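Local coordinates for hypothetical protein, similar to alpha-acetolactate decarboxylase (PDB 1XV2) that probably decarboxylates alpha-acetolactate to acetoin and binds a zinc ion, at residues G47-L52 with A56-E61; T41-D46 with P134-L139; H168-A173 with F208-P213; V7-G12 with N29-H34; T16-L21 with K227-E232. All blocks are in the same frame, centred on the assembly; numbering follows the deposited sequence.

In the fold
Contacts 1 to 4 all reach one mixed seven-stranded sheet. Contact 1 is the hairpin 48-52/55-59, contact 2 follows from the neighbouring strand 37-42, and contacts 3 and 4 share the adjacent strands 207-211 and 7-11, their centres about 11 Å apart. Contact 5 packs the helices 14-18 and 229-236, its centre about 12 Å from that of contact 2, which it meets through the R138-E232 salt bridge. Along the chain contact 4 closes first and its segments alternate with those of contact 5, inside whose loop contacts 1, 2 and 3 nest; this pins the C-terminal helix near the chain start. The hairpin lies nearest the zinc ion, whereas contact 3 leads to the second subunit.

Contact 1 of 5, residues G47-L52 with A56-E61; sequences GEVIFL and AYHANE
E48 and A59, then I50 and Y57, are the hydrogen-bonded pairs of a beta hairpin whose strands, 48-52 and 56-59, run antiparallel at 153°. Each pair carries two backbone bonds; E48 N lies 2.9 Å from A59 O and Y57 N lies 3.0 Å from I50 O. Packing is tight where H58 meets the turn into the first strand. Its CG stands anti to the backbone N (chi1 -175°), which brings NE2 to 3.4 Å from G47 CA, and the same NE2 bonds to D46 O. The V49 and H58 side chains cross at about a right angle, with V49 CG2 4.1 Å from H58 CD2. On the same face of the sheet A56 CB rests 3.9 Å from F51 CE1, while V49 CG1 sits over one face of the F51 ring, toward its rim. The opposite face carries Y57, whose CE2 is 4.1 Å from L52 CB and whose ring also makes a cation-pi contact with R184.

The loose end is at N60 and E61, which are partly exposed. N60 CB points away from the first strand and its ND2 turns to E64. The metal site lies close to the first strand: V49 O bonds to ND1 of the zinc ligand H178, and E48, bent at chi2, comes within about 4 Å of the zinc ion while its OE2 holds R127 NE and M129 N.

Contact 2 of 5, residues T41-D46 with P134-L139; sequences TLTGSD and PPYTRL
G44 and Y136 keep their CA atoms 7.4 Å apart, and S45 and L139 are slightly farther from each other, so the turn and the loop meet mainly through side chains. The turn after strand 37-42 is a G1 beta bulge: the backbone N atoms of S45 and D46 both face L42 O, the bond from S45 being weak. G44 and S45 both take positive phi, which presents the G44 CA and the S45 side chain to the 134-139 loop.

Y136 gives the largest single share of the buried surface. Its CE1 comes to 3.5 Å from G44 CA, an oblique approach to the ring. Farther out, the OH lies 3.5 Å from the methyl CG2 of T43, the two side chains crossing at about a right angle. One face of the phenol ring is lined from within its own loop by P134 CA, 4.0 Å above the plane and over the ring centre, where the chain bends through the cis peptide before P135.

The second touch is between S45 and L139. With CG anti to the backbone N (chi1 -166°), L139 puts CD1 at 3.3 Å from S45 OG and 3.5 Å from S45 CB. L139 also packs on L17 and M18 of helix 14-18.

G44 pairs through its backbone with L22 and Q132, and L139 with M18. With methyls against hydroxyls and no hydrogen bond between the segments, the fit depends on shape, and the directional bonds that position the turn and the loop come from other parts of the chain.

Contact 3 of 5, residues H168-A173 with F208-P213; sequences HGVGSA and FQQHFP
Q210 meets V170 with the oxygen of its amide. From CB, which points toward the 168-173 loop, the chain goes to a CG placed anti to the backbone N and then bends (chi2 67°), which swings the amide nitrogen forward toward the carbonyl of H211. OE1 stops 3.4 Å from V170 CG1 and also accepts a bond from Q10 NE2. NE2 donates to H211 O at 3.1 Å, with an N-H...O angle of 151°. H211 O lies in the amide plane of Q210, although NE2 stands above the carbonyl plane of H211. G12 O is a second partner of NE2, so both ends of the buried amide are held.

The strand, 207-211, is the outermost of the seven-stranded sheet within this chain. F208, Q210 and H211 pair antiparallel with a strand of the second subunit, so the sheet continues across the dimer interface, and F167 of that subunit packs on both V170 and Q210.

V170 CG1 also rests against the F208 ring, which approaches obliquely with CZ at 3.9 Å and is itself stacked on F112. The V170 backbone is held too: its O takes a bond from Q10 NE2, the same nitrogen that serves Q210 OE1.

Contact 4 of 5, residues V7-G12 with N29-H34; sequences VLYQHG and NELLEH
H34, whose imidazole lies flat on the ring of Y9, gives its ND1 to E30 O at 3.3 Å. E33 N reaches the same oxygen from the opposite face of the carbonyl plane, so E30 O accepts two bonds. The oxygen sits near the imidazole plane, which limits how the ring can rotate and presents its face to Y9.

The stack is close to parallel: the Y9 and H34 ring centroids are 3.7 Å apart and the planes differ by 13°. H34 CD2 comes to 3.4 Å from Y9 CD1, and H34 CB adds a CH-pi contact over the same face, 4.0 Å from the centroid of the Y9 ring. Y9 extends toward the helix because its CG is anti to the backbone N (chi1 -179°). L31 meets the phenol ring at its edge, with CD1 at 4.0 Å from Y9 CE2, and its other methyl, CD2, is 4.3 Å from H11 CB.

Helix 28-32 thus lies against one face of the seven-stranded sheet. Y9 stands on strand 7-11, between strand 77-80, antiparallel to it, and strand 207-211, parallel to it; L31 and H34 both also touch I79.

Contact 5 of 5, residues T16-L21 with K227-E232; sequences TLMAGL and KDVAEE
M18, a selenomethionine here, takes V229 and E232 of the 227-232 segment against its side chain. K227 comes first, its NZ bridging to D228 OD2 at 3.1 Å. D228 occupies the N-cap position of the C-terminal helix; its side chain makes no capping bond, while its carbonyl O receives E232 N.

V229 follows as the first residue of the helix: its CG2, anti to the backbone N, touches M18 CB at 3.8 Å. A turn later E232 points toward helix 14-18. The M18 chain, bent at both chi2 and chi3, curls so that its CE methyl lies 3.4 Å from E232 CB and close to the backbone of E232. Beyond CG the glutamate is extended, and its OE1 accepts a bond of 2.7 Å from a water. That water also donates to M18 O, 2.8 Å away, near the point where helix 14-18 ends in a Schellman motif at G20.

I233 and A236, farther along the same helix, also pack on M18. The chemistry is therefore one of apolar contacts beside a water-bridged polar pair: the water links the M18 carbonyl to a carboxylate that also forms a salt bridge with R138, a pairing that probably keeps E232 ionised.

Contact 1 of 5, residues G47-L52 with A56-E61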
# COMPACT_ATOMS: atom_id res chain seq x y z
N GLY A 47 8.18 -23.16 2.05
CA GLY A 47 9.30 -22.88 1.17
C GLY A 47 9.47 -21.49 0.61
O GLY A 47 8.94 -20.51 1.12
N GLU A 48 10.21 -21.43 -0.49
CA GLU A 48 10.52 -20.18 -1.16
C GLU A 48 10.19 -20.24 -2.64
O GLU A 48 10.69 -21.11 -3.35
CB GLU A 48 12.02 -19.91 -1.01
CG GLU A 48 12.54 -20.06 0.41
CD GLU A 48 11.96 -19.02 1.35
OE1 GLU A 48 11.38 -18.03 0.84
OE2 GLU A 48 12.08 -19.18 2.58
N VAL A 49 9.36 -19.31 -3.09
CA VAL A 49 9.00 -19.26 -4.50
C VAL A 49 9.84 -18.19 -5.20
O VAL A 49 9.98 -17.08 -4.70
CB VAL A 49 7.51 -18.92 -4.70
CG1 VAL A 49 7.19 -18.82 -6.19
CG2 VAL A 49 6.64 -19.98 -4.05
N ILE A 50 10.41 -18.54 -6.34
CA ILE A 50 11.19 -17.59 -7.12
C ILE A 50 10.61 -17.54 -8.53
O ILE A 50 10.58 -18.55 -9.23
CB ILE A 50 12.69 -18.00 -7.25
CG1 ILE A 50 13.31 -18.22 -5.87
CG2 ILE A 50 13.45 -16.91 -7.99
CD1 ILE A 50 13.03 -19.58 -5.28
N PHE A 51 10.11 -16.37 -8.92
CA PHE A 51 9.56 -16.21 -10.26
C PHE A 51 10.73 -15.73 -11.12
O PHE A 51 11.23 -14.63 -10.93
CB PHE A 51 8.44 -15.17 -10.27
CG PHE A 51 7.19 -15.61 -9.55
CD1 PHE A 51 6.50 -16.74 -9.96
CD2 PHE A 51 6.70 -14.88 -8.47
CE1 PHE A 51 5.33 -17.14 -9.31
CE2 PHE A 51 5.54 -15.28 -7.81
CZ PHE A 51 4.85 -16.41 -8.23
N LEU A 52 11.16 -16.58 -12.05
CA LEU A 52 12.29 -16.25 -12.90
C LEU A 52 12.03 -16.59 -14.37
O LEU A 52 11.77 -17.74 -14.70
CB LEU A 52 13.53 -16.99 -12.41
CG LEU A 52 14.87 -16.61 -13.04
CD1 LEU A 52 15.17 -15.14 -12.77
CD2 LEU A 52 15.97 -17.50 -12.47
N ALA A 56 8.05 -20.60 -12.54
CA ALA A 56 7.89 -20.55 -11.09
C ALA A 56 8.62 -21.72 -10.44
O ALA A 56 8.30 -22.87 -10.69
CB ALA A 56 6.41 -20.59 -10.73
N TYR A 57 9.60 -21.41 -9.61
CA TYR A 57 10.39 -22.43 -8.93
C TYR A 57 10.12 -22.46 -7.43
O TYR A 57 9.73 -21.46 -6.83
CB TYR A 57 11.88 -22.18 -9.17
CG TYR A 57 12.27 -22.18 -10.63
CD1 TYR A 57 12.32 -23.38 -11.35
CD2 TYR A 57 12.53 -20.99 -11.30
CE1 TYR A 57 12.63 -23.38 -12.70
CE2 TYR A 57 12.84 -20.99 -12.66
CZ TYR A 57 12.89 -22.19 -13.36
OH TYR A 57 13.18 -22.20 -14.70
N HIS A 58 10.34 -23.62 -6.82
CA HIS A 58 10.12 -23.77 -5.39
C HIS A 58 11.23 -24.54 -4.69
O HIS A 58 11.59 -25.65 -5.08
CB HIS A 58 8.79 -24.48 -5.13
CG HIS A 58 8.42 -24.57 -3.68
ND1 HIS A 58 8.33 -25.76 -3.01
CD2 HIS A 58 8.13 -23.60 -2.78
CE1 HIS A 58 7.99 -25.53 -1.75
NE2 HIS A 58 7.87 -24.23 -1.59
N ALA A 59 11.78 -23.92 -3.64
CA ALA A 59 12.84 -24.53 -2.85
C ALA A 59 12.27 -24.71 -1.45
O ALA A 59 11.88 -23.73 -0.81
CB ALA A 59 14.06 -23.62 -2.82
N ASN A 60 12.21 -25.94 -0.96
CA ASN A 60 11.66 -26.17 0.36
C ASN A 60 12.69 -26.53 1.42
O ASN A 60 13.89 -26.64 1.15
CB ASN A 60 10.57 -27.25 0.33
CG ASN A 60 11.10 -28.63 -0.04
OD1 ASN A 60 12.19 -29.02 0.36
ND2 ASN A 60 10.30 -29.38 -0.79
N GLU A 61 12.18 -26.72 2.63
CA GLU A 61 12.96 -27.05 3.82
C GLU A 61 13.71 -28.38 3.72
O GLU A 61 14.56 -28.67 4.57
CB GLU A 61 12.03 -27.10 5.02
CG GLU A 61 10.92 -28.14 4.85
CD GLU A 61 9.78 -27.96 5.83
OE1 GLU A 61 10.03 -28.01 7.05
OE2 GLU A 61 8.63 -27.78 5.38

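Contact 2 of 5, residues T41-D46 with P134-L139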
# COMPACT_ATOMS: atom_id res chain seq x y z
N THR A 41 5.78 -17.57 -1.61
CA THR A 41 5.87 -18.79 -0.82
C THR A 41 4.55 -19.52 -1.05
O THR A 41 3.64 -18.97 -1.67
CB THR A 41 6.08 -18.49 0.67
OG1 THR A 41 6.11 -19.73 1.39
CG2 THR A 41 4.97 -17.59 1.22
N LEU A 42 4.46 -20.76 -0.58
CA LEU A 42 3.24 -21.53 -0.78
C LEU A 42 2.36 -21.58 0.47
O LEU A 42 2.71 -21.03 1.51
CB LEU A 42 3.59 -22.96 -1.21
CG LEU A 42 4.43 -23.08 -2.48
CD1 LEU A 42 4.65 -24.55 -2.79
CD2 LEU A 42 3.74 -22.39 -3.64
N THR A 43 1.22 -22.24 0.35
CA THR A 43 0.29 -22.37 1.47
C THR A 43 1.06 -22.82 2.70
O THR A 43 1.95 -23.67 2.61
CB THR A 43 -0.83 -23.38 1.14
OG1 THR A 43 -1.53 -22.95 -0.03
CG2 THR A 43 -1.80 -23.50 2.29
N GLY A 44 0.73 -22.23 3.85
CA GLY A 44 1.41 -22.56 5.09
C GLY A 44 2.80 -21.96 5.13
O GLY A 44 3.61 -22.28 6.00
N SER A 45 3.06 -21.07 4.17
CA SER A 45 4.35 -20.41 4.01
C SER A 45 5.38 -21.49 3.75
O SER A 45 6.50 -21.46 4.28
CB SER A 45 4.73 -19.62 5.26
OG SER A 45 5.88 -18.81 5.01
N ASP A 46 4.99 -22.45 2.92
CA ASP A 46 5.87 -23.56 2.58
C ASP A 46 6.95 -23.19 1.57
O ASP A 46 6.66 -22.93 0.40
CB ASP A 46 5.05 -24.74 2.05
CG ASP A 46 5.92 -25.85 1.50
OD1 ASP A 46 6.93 -26.20 2.15
OD2 ASP A 46 5.60 -26.38 0.41
N PRO A 134 -2.10 -26.14 9.39
CA PRO A 134 -3.16 -25.48 10.15
C PRO A 134 -3.60 -26.31 11.36
O PRO A 134 -3.57 -27.54 11.32
CB PRO A 134 -4.27 -25.30 9.12
CG PRO A 134 -4.07 -26.47 8.21
CD PRO A 134 -2.57 -26.51 8.04
N PRO A 135 -4.01 -25.65 12.45
CA PRO A 135 -4.09 -24.20 12.66
C PRO A 135 -2.71 -23.52 12.63
O PRO A 135 -1.75 -24.04 13.19
CB PRO A 135 -4.75 -24.08 14.02
CG PRO A 135 -4.21 -25.27 14.74
CD PRO A 135 -4.35 -26.36 13.70
N TYR A 136 -2.64 -22.36 11.98
CA TYR A 136 -1.39 -21.63 11.85
C TYR A 136 -1.04 -20.75 13.05
O TYR A 136 -1.89 -20.43 13.88
CB TYR A 136 -1.44 -20.76 10.60
CG TYR A 136 -1.63 -21.54 9.32
CD1 TYR A 136 -0.69 -22.49 8.92
CD2 TYR A 136 -2.74 -21.32 8.51
CE1 TYR A 136 -0.85 -23.20 7.73
CE2 TYR A 136 -2.91 -22.02 7.32
CZ TYR A 136 -1.97 -22.96 6.94
OH TYR A 136 -2.13 -23.65 5.76
N THR A 137 0.23 -20.36 13.13
CA THR A 137 0.73 -19.49 14.19
C THR A 137 1.47 -18.35 13.49
O THR A 137 1.55 -18.32 12.26
CB THR A 137 1.74 -20.21 15.10
OG1 THR A 137 2.91 -20.56 14.34
CG2 THR A 137 1.13 -21.47 15.70
N ARG A 138 2.01 -17.43 14.28
CA ARG A 138 2.75 -16.30 13.70
C ARG A 138 3.96 -16.86 12.96
O ARG A 138 4.66 -17.74 13.45
CB ARG A 138 3.17 -15.33 14.81
CG ARG A 138 2.00 -14.78 15.60
CD ARG A 138 2.44 -13.69 16.57
NE ARG A 138 2.89 -12.49 15.87
CZ ARG A 138 2.09 -11.65 15.23
NH1 ARG A 138 0.78 -11.87 15.19
NH2 ARG A 138 2.59 -10.59 14.61
N LEU A 139 4.20 -16.33 11.76
CA LEU A 139 5.30 -16.80 10.92
C LEU A 139 6.69 -16.74 11.56
O LEU A 139 7.61 -17.44 11.12
CB LEU A 139 5.30 -16.01 9.61
CG LEU A 139 6.17 -16.58 8.49
CD1 LEU A 139 5.79 -18.03 8.23
CD2 LEU A 139 5.99 -15.75 7.23

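Contact 3 of 5, residues H168-A173 with F208-P213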
# COMPACT_ATOMS: atom_id res chain seq x y z
N HIS A 168 6.71 -0.10 4.83
CA HIS A 168 7.21 -1.21 5.63
C HIS A 168 6.01 -1.86 6.32
O HIS A 168 5.23 -1.19 6.98
CB HIS A 168 8.22 -0.70 6.67
CG HIS A 168 9.53 -0.27 6.08
ND1 HIS A 168 10.57 0.23 6.84
CD2 HIS A 168 9.99 -0.30 4.80
CE1 HIS A 168 11.60 0.49 6.06
NE2 HIS A 168 11.28 0.18 4.82
N GLY A 169 5.87 -3.18 6.15
CA GLY A 169 4.74 -3.88 6.73
C GLY A 169 3.90 -4.44 5.59
O GLY A 169 3.60 -5.63 5.56
N VAL A 170 3.52 -3.56 4.66
CA VAL A 170 2.75 -3.97 3.49
C VAL A 170 3.74 -4.82 2.69
O VAL A 170 3.41 -5.88 2.16
CB VAL A 170 2.32 -2.75 2.65
CG1 VAL A 170 1.60 -3.20 1.38
CG2 VAL A 170 1.40 -1.87 3.48
N GLY A 171 4.97 -4.32 2.64
CA GLY A 171 6.05 -5.02 1.97
C GLY A 171 7.09 -5.23 3.05
O GLY A 171 6.75 -5.23 4.24
N SER A 172 8.36 -5.39 2.68
CA SER A 172 9.40 -5.59 3.67
C SER A 172 10.31 -4.37 3.76
O SER A 172 10.49 -3.65 2.79
CB SER A 172 10.23 -6.83 3.33
OG SER A 172 10.73 -6.76 2.01
N ALA A 173 10.86 -4.15 4.95
CA ALA A 173 11.74 -3.01 5.20
C ALA A 173 13.00 -3.05 4.33
O ALA A 173 14.01 -3.62 4.73
CB ALA A 173 12.12 -2.98 6.68
N PHE A 208 1.94 0.76 -7.72
CA PHE A 208 1.97 -0.39 -6.83
C PHE A 208 0.54 -0.92 -6.78
O PHE A 208 -0.36 -0.22 -6.30
CB PHE A 208 2.42 0.04 -5.43
CG PHE A 208 2.36 -1.05 -4.40
CD1 PHE A 208 3.20 -2.15 -4.48
CD2 PHE A 208 1.47 -0.96 -3.33
CE1 PHE A 208 3.16 -3.15 -3.50
CE2 PHE A 208 1.42 -1.95 -2.36
CZ PHE A 208 2.27 -3.04 -2.44
N GLN A 209 0.33 -2.13 -7.27
CA GLN A 209 -1.01 -2.72 -7.29
C GLN A 209 -1.16 -3.80 -6.21
O GLN A 209 -0.61 -4.90 -6.34
CB GLN A 209 -1.29 -3.32 -8.67
CG GLN A 209 -2.70 -3.83 -8.86
CD GLN A 209 -2.95 -4.30 -10.28
OE1 GLN A 209 -2.61 -3.60 -11.23
NE2 GLN A 209 -3.55 -5.47 -10.43
N GLN A 210 -1.90 -3.48 -5.16
CA GLN A 210 -2.12 -4.40 -4.05
C GLN A 210 -3.45 -5.15 -4.18
O GLN A 210 -4.51 -4.53 -4.25
CB GLN A 210 -2.11 -3.63 -2.72
CG GLN A 210 -2.39 -4.50 -1.49
CD GLN A 210 -1.29 -5.50 -1.22
OE1 GLN A 210 -0.19 -5.14 -0.81
NE2 GLN A 210 -1.58 -6.78 -1.43
N HIS A 211 -3.37 -6.48 -4.20
CA HIS A 211 -4.56 -7.31 -4.33
C HIS A 211 -4.85 -8.04 -3.02
O HIS A 211 -3.94 -8.52 -2.35
CB HIS A 211 -4.37 -8.31 -5.47
CG HIS A 211 -5.56 -9.19 -5.71
ND1 HIS A 211 -5.57 -10.53 -5.38
CD2 HIS A 211 -6.77 -8.92 -6.25
CE1 HIS A 211 -6.74 -11.05 -5.71
NE2 HIS A 211 -7.49 -10.10 -6.24
N PHE A 212 -6.13 -8.10 -2.66
CA PHE A 212 -6.58 -8.73 -1.43
C PHE A 212 -7.48 -9.93 -1.71
O PHE A 212 -8.28 -9.91 -2.64
CB PHE A 212 -7.37 -7.72 -0.58
CG PHE A 212 -6.57 -6.52 -0.15
CD1 PHE A 212 -6.04 -6.44 1.14
CD2 PHE A 212 -6.37 -5.45 -1.02
CE1 PHE A 212 -5.32 -5.32 1.55
CE2 PHE A 212 -5.65 -4.32 -0.62
CZ PHE A 212 -5.12 -4.26 0.67
N PRO A 213 -7.37 -11.00 -0.90
CA PRO A 213 -8.19 -12.21 -1.08
C PRO A 213 -9.59 -12.02 -0.50
O PRO A 213 -9.92 -12.58 0.54
CB PRO A 213 -7.39 -13.27 -0.35
CG PRO A 213 -6.79 -12.50 0.80
CD PRO A 213 -6.32 -11.23 0.11

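Contact 4 of 5, residues V7-G12 with N29-H34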
# COMPACT_ATOMS: atom_id res chain seq x y z
N VAL A 7 4.56 -1.41 -13.21
CA VAL A 7 3.69 -1.75 -12.10
C VAL A 7 4.18 -2.94 -11.30
O VAL A 7 4.55 -3.97 -11.86
CB VAL A 7 2.26 -2.07 -12.58
CG1 VAL A 7 1.37 -2.45 -11.40
CG2 VAL A 7 1.68 -0.88 -13.31
N LEU A 8 4.18 -2.80 -9.98
CA LEU A 8 4.58 -3.88 -9.09
C LEU A 8 3.29 -4.46 -8.54
O LEU A 8 2.48 -3.75 -7.95
CB LEU A 8 5.44 -3.35 -7.94
CG LEU A 8 5.71 -4.34 -6.81
CD1 LEU A 8 6.27 -5.63 -7.37
CD2 LEU A 8 6.68 -3.73 -5.81
N TYR A 9 3.09 -5.76 -8.75
CA TYR A 9 1.88 -6.43 -8.27
C TYR A 9 2.14 -7.23 -7.01
O TYR A 9 3.10 -7.99 -6.93
CB TYR A 9 1.35 -7.38 -9.35
CG TYR A 9 0.07 -8.09 -8.96
CD1 TYR A 9 -1.17 -7.48 -9.13
CD2 TYR A 9 0.11 -9.39 -8.44
CE1 TYR A 9 -2.35 -8.15 -8.80
CE2 TYR A 9 -1.06 -10.06 -8.10
CZ TYR A 9 -2.29 -9.44 -8.29
OH TYR A 9 -3.45 -10.11 -7.98
N GLN A 10 1.28 -7.05 -6.01
CA GLN A 10 1.43 -7.79 -4.77
C GLN A 10 0.11 -8.41 -4.34
O GLN A 10 -0.93 -7.75 -4.33
CB GLN A 10 1.99 -6.88 -3.67
CG GLN A 10 2.30 -7.62 -2.37
CD GLN A 10 3.19 -6.82 -1.42
OE1 GLN A 10 4.41 -6.81 -1.55
NE2 GLN A 10 2.57 -6.15 -0.45
N HIS A 11 0.16 -9.69 -4.01
CA HIS A 11 -1.02 -10.40 -3.55
C HIS A 11 -0.81 -10.64 -2.06
O HIS A 11 0.13 -11.33 -1.66
CB HIS A 11 -1.18 -11.75 -4.26
CG HIS A 11 -2.30 -12.58 -3.72
ND1 HIS A 11 -3.63 -12.31 -3.98
CD2 HIS A 11 -2.29 -13.63 -2.86
CE1 HIS A 11 -4.39 -13.16 -3.31
NE2 HIS A 11 -3.60 -13.97 -2.62
N GLY A 12 -1.69 -10.06 -1.24
CA GLY A 12 -1.54 -10.21 0.19
C GLY A 12 -0.42 -9.30 0.64
O GLY A 12 0.16 -8.57 -0.18
N ASN A 29 -0.42 -19.79 -11.26
CA ASN A 29 -0.82 -19.39 -12.60
C ASN A 29 -1.44 -17.99 -12.61
O ASN A 29 -1.20 -17.21 -13.52
CB ASN A 29 -1.83 -20.40 -13.18
CG ASN A 29 -1.18 -21.71 -13.58
OD1 ASN A 29 -1.87 -22.70 -13.84
ND2 ASN A 29 0.14 -21.73 -13.65
N GLU A 30 -2.24 -17.69 -11.59
CA GLU A 30 -2.88 -16.38 -11.50
C GLU A 30 -1.83 -15.29 -11.30
O GLU A 30 -1.95 -14.19 -11.85
CB GLU A 30 -3.89 -16.36 -10.35
CG GLU A 30 -4.93 -17.48 -10.44
CD GLU A 30 -5.96 -17.43 -9.33
OE1 GLU A 30 -5.57 -17.23 -8.16
OE2 GLU A 30 -7.16 -17.60 -9.63
N LEU A 31 -0.80 -15.59 -10.52
CA LEU A 31 0.27 -14.63 -10.27
C LEU A 31 1.07 -14.37 -11.55
O LEU A 31 1.40 -13.22 -11.86
CB LEU A 31 1.20 -15.15 -9.17
CG LEU A 31 1.00 -14.53 -7.78
CD1 LEU A 31 1.47 -13.08 -7.81
CD2 LEU A 31 -0.46 -14.61 -7.37
N LEU A 32 1.37 -15.43 -12.29
CA LEU A 32 2.13 -15.31 -13.52
C LEU A 32 1.44 -14.42 -14.54
O LEU A 32 2.07 -13.90 -15.45
CB LEU A 32 2.39 -16.70 -14.11
CG LEU A 32 3.51 -17.48 -13.42
CD1 LEU A 32 3.65 -18.86 -14.04
CD2 LEU A 32 4.82 -16.70 -13.57
N GLU A 33 0.13 -14.25 -14.38
CA GLU A 33 -0.62 -13.39 -15.29
C GLU A 33 -0.19 -11.95 -15.11
O GLU A 33 -0.32 -11.13 -16.02
CB GLU A 33 -2.13 -13.51 -15.03
CG GLU A 33 -2.77 -14.81 -15.51
CD GLU A 33 -2.61 -15.04 -17.01
OE1 GLU A 33 -1.51 -15.45 -17.44
OE2 GLU A 33 -3.59 -14.79 -17.76
N HIS A 34 0.34 -11.63 -13.93
CA HIS A 34 0.78 -10.28 -13.63
C HIS A 34 2.29 -10.05 -13.73
O HIS A 34 2.76 -8.92 -13.59
CB HIS A 34 0.33 -9.86 -12.22
CG HIS A 34 -1.16 -9.79 -12.06
ND1 HIS A 34 -1.93 -10.90 -11.78
CD2 HIS A 34 -2.01 -8.74 -12.13
CE1 HIS A 34 -3.20 -10.53 -11.69
NE2 HIS A 34 -3.27 -9.23 -11.89

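Contact 5 of 5, residues T16-L21 with K227-E232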
# COMPACT_ATOMS: atom_id res chain seq x y z
N THR A 16 0.48 -9.23 7.21
CA THR A 16 -0.62 -10.15 7.46
C THR A 16 -0.11 -11.59 7.43
O THR A 16 -0.64 -12.46 8.14
CB THR A 16 -1.75 -9.97 6.41
OG1 THR A 16 -2.34 -8.67 6.57
CG2 THR A 16 -2.82 -11.03 6.59
N LEU A 17 0.90 -11.86 6.61
CA LEU A 17 1.46 -13.20 6.55
C LEU A 17 2.12 -13.44 7.91
O LEU A 17 1.88 -14.47 8.54
CB LEU A 17 2.52 -13.29 5.44
CG LEU A 17 3.04 -14.70 5.12
CD1 LEU A 17 1.99 -15.45 4.30
CD2 LEU A 17 4.35 -14.62 4.34
N MSE A 18 2.93 -12.48 8.35
CA MSE A 18 3.62 -12.57 9.64
C MSE A 18 2.63 -12.78 10.78
O MSE A 18 2.95 -13.41 11.79
CB MSE A 18 4.41 -11.28 9.92
CG MSE A 18 5.58 -11.02 8.99
SE MSE A 18 7.02 -12.30 9.18
CE MSE A 18 7.73 -11.72 10.87
N ALA A 19 1.42 -12.25 10.61
CA ALA A 19 0.38 -12.37 11.62
C ALA A 19 -0.17 -13.79 11.77
O ALA A 19 -0.87 -14.08 12.74
CB ALA A 19 -0.76 -11.41 11.30
N GLY A 20 0.14 -14.66 10.82
CA GLY A 20 -0.34 -16.03 10.92
C GLY A 20 -1.34 -16.49 9.89
O GLY A 20 -1.82 -17.62 9.95
N LEU A 21 -1.69 -15.63 8.93
CA LEU A 21 -2.64 -16.01 7.90
C LEU A 21 -1.86 -16.62 6.74
O LEU A 21 -1.51 -15.95 5.78
CB LEU A 21 -3.45 -14.79 7.43
CG LEU A 21 -4.51 -14.33 8.43
CD1 LEU A 21 -3.85 -13.78 9.68
CD2 LEU A 21 -5.38 -13.26 7.79
N LYS A 227 0.70 -6.59 16.53
CA LYS A 227 1.58 -6.27 17.64
C LYS A 227 2.97 -6.85 17.39
O LYS A 227 3.12 -8.04 17.14
CB LYS A 227 1.00 -6.85 18.94
CG LYS A 227 1.76 -6.49 20.20
CD LYS A 227 1.03 -7.01 21.44
CE LYS A 227 1.80 -6.72 22.72
NZ LYS A 227 3.12 -7.42 22.76
N ASP A 228 3.98 -5.98 17.43
CA ASP A 228 5.37 -6.37 17.22
C ASP A 228 5.70 -6.88 15.82
O ASP A 228 6.79 -7.40 15.60
CB ASP A 228 5.80 -7.44 18.23
CG ASP A 228 5.70 -6.95 19.66
OD1 ASP A 228 6.15 -5.82 19.94
OD2 ASP A 228 5.19 -7.72 20.51
N VAL A 229 4.77 -6.73 14.87
CA VAL A 229 5.03 -7.22 13.52
C VAL A 229 6.27 -6.60 12.90
O VAL A 229 7.02 -7.27 12.19
CB VAL A 229 3.81 -6.99 12.59
CG1 VAL A 229 3.63 -5.51 12.31
CG2 VAL A 229 4.00 -7.77 11.29
N ALA A 230 6.51 -5.32 13.17
CA ALA A 230 7.68 -4.64 12.61
C ALA A 230 8.98 -5.27 13.12
O ALA A 230 9.92 -5.46 12.35
CB ALA A 230 7.65 -3.16 12.95
N GLU A 231 9.02 -5.58 14.41
CA GLU A 231 10.21 -6.18 15.01
C GLU A 231 10.41 -7.61 14.54
O GLU A 231 11.54 -8.06 14.33
CB GLU A 231 10.11 -6.16 16.54
CG GLU A 231 10.14 -4.78 17.18
CD GLU A 231 8.93 -3.93 16.84
OE1 GLU A 231 7.79 -4.39 17.06
OE2 GLU A 231 9.12 -2.79 16.35
N GLU A 232 9.31 -8.34 14.37
CA GLU A 232 9.39 -9.73 13.93
C GLU A 232 9.90 -9.82 12.49
O GLU A 232 10.69 -10.71 12.16
CB GLU A 232 8.02 -10.40 14.04
CG GLU A 232 7.40 -10.33 15.43
CD GLU A 232 6.23 -11.28 15.60
OE1 GLU A 232 5.37 -11.36 14.69
OE2 GLU A 232 6.15 -11.95 16.66
O HOH W 1 5.48 -13.50 13.01